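Local coordinates for protein DNA polymerase III beta subunit (Streptococcus pyogenes, PDB 2AVT) that probably forms a ring-shaped dimer that encircles DNA and slides along it, tethering the replicative polymerase to its template, at residues Leu10-His13 and Ala14-Thr18. Residues are numbered along the deposited sequence; the frame is centred on the assembly and turned at random.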
# COMPACT_ATOMS: atom_id res chain seq x y z
N LEU A 10 3.08 -7.96 -23.17
CA LEU A 10 4.52 -8.23 -23.22
C LEU A 10 5.31 -6.94 -22.94
O LEU A 10 6.25 -6.93 -22.14
CB LEU A 10 4.90 -8.76 -24.61
CG LEU A 10 6.39 -8.98 -24.92
CD1 LEU A 10 6.84 -10.32 -24.34
CD2 LEU A 10 6.61 -8.99 -26.43
N PHE A 11 4.92 -5.87 -23.62
CA PHE A 11 5.58 -4.57 -23.48
C PHE A 11 5.56 -4.09 -22.04
O PHE A 11 6.60 -3.70 -21.50
CB PHE A 11 4.88 -3.54 -24.39
CG PHE A 11 5.71 -2.33 -24.72
CD1 PHE A 11 7.08 -2.33 -24.53
CD2 PHE A 11 5.12 -1.20 -25.26
CE1 PHE A 11 7.85 -1.24 -24.88
CE2 PHE A 11 5.88 -0.10 -25.61
CZ PHE A 11 7.26 -0.12 -25.42
N ILE A 12 4.39 -4.13 -21.41
CA ILE A 12 4.23 -3.69 -20.03
C ILE A 12 5.14 -4.46 -19.07
O ILE A 12 5.81 -3.85 -18.24
CB ILE A 12 2.76 -3.85 -19.56
CG1 ILE A 12 1.88 -2.82 -20.29
CG2 ILE A 12 2.66 -3.64 -18.05
CD1 ILE A 12 0.40 -2.94 -19.98
N HIS A 13 5.19 -5.78 -19.20
CA HIS A 13 6.04 -6.58 -18.31
C HIS A 13 7.50 -6.15 -18.41
O HIS A 13 8.15 -5.96 -17.39
CB HIS A 13 5.91 -8.07 -18.64
CG HIS A 13 4.61 -8.67 -18.18
ND1 HIS A 13 4.14 -8.54 -16.89
CD2 HIS A 13 3.68 -9.40 -18.84
CE1 HIS A 13 2.98 -9.16 -16.78
NE2 HIS A 13 2.68 -9.69 -17.95
N ALA A 14 8.01 -5.99 -19.63
CA ALA A 14 9.40 -5.59 -19.83
C ALA A 14 9.66 -4.15 -19.34
O ALA A 14 10.75 -3.85 -18.85
CB ALA A 14 9.76 -5.70 -21.31
N LEU A 15 8.68 -3.27 -19.51
CA LEU A 15 8.81 -1.89 -19.07
C LEU A 15 8.89 -1.80 -17.56
O LEU A 15 9.72 -1.07 -17.02
CB LEU A 15 7.62 -1.05 -19.57
CG LEU A 15 7.65 -0.68 -21.06
CD1 LEU A 15 6.28 -0.13 -21.52
CD2 LEU A 15 8.76 0.34 -21.28
N ASN A 16 8.02 -2.53 -16.87
CA ASN A 16 8.01 -2.50 -15.41
C ASN A 16 9.29 -3.07 -14.81
O ASN A 16 9.66 -2.73 -13.71
CB ASN A 16 6.81 -3.26 -14.86
CG ASN A 16 5.51 -2.54 -15.12
OD1 ASN A 16 5.49 -1.33 -15.35
ND2 ASN A 16 4.40 -3.27 -15.06
N THR A 17 9.94 -3.96 -15.55
CA THR A 17 11.19 -4.55 -15.07
C THR A 17 12.30 -3.51 -15.14
O THR A 17 13.09 -3.35 -14.22
CB THR A 17 11.61 -5.75 -15.93
OG1 THR A 17 10.63 -6.78 -15.83
CG2 THR A 17 12.95 -6.29 -15.46
N THR A 18 12.35 -2.83 -16.28
CA THR A 18 13.35 -1.80 -16.52
C THR A 18 13.16 -0.62 -15.56
O THR A 18 14.13 -0.03 -15.09
CB THR A 18 13.24 -1.28 -17.97
OG1 THR A 18 13.30 -2.39 -18.88
CG2 THR A 18 14.39 -0.32 -18.27
O HOH W 1 7.75 -7.05 -15.23
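L15 lays a methyl group over the ring of F11, an i to i+4 pairing within helix 8-18, in a family whose helices line the central channel for DNA. Its CD1 stands 3.7 Å from the centroid of the F11 ring and only 7° off the ring normal, a CH-pi contact over the face. The F11 side chain starts off away from L15, but with CG anti to the backbone N (chi1 -160°) the ring swings back under that methyl. The same two residues are joined through the backbone, L15 N donating to F11 O at 2.9 Å. Beyond the pair, F11 reaches I86 of helix 79-88, while L15 meets L45 of strand 42-48 and I34 of strand 33-39.

A14, one position earlier, turns its methyl to I58 and L45. A14 N is bonded to L10 O at 3.2 Å. On this buried face T18 OG1 donates to A14 O at 2.9 Å, from the opposite face of the carbonyl plane to T18 N, which bonds it too.

At exposed H13, the carbonyl receives a long, bent bond from T17 N to H13 O (3.3 Å, 139°). A water supplements it, donating to H13 O at an unusually short 2.5 Å whose exact length is doubtful, and bonds T17 OG1 at 3.0 Å.

The CH-pi contact beside the L15 N to F11 O bond thus probably helps fix the F11 ring, while added donors satisfy A14 O and H13 O.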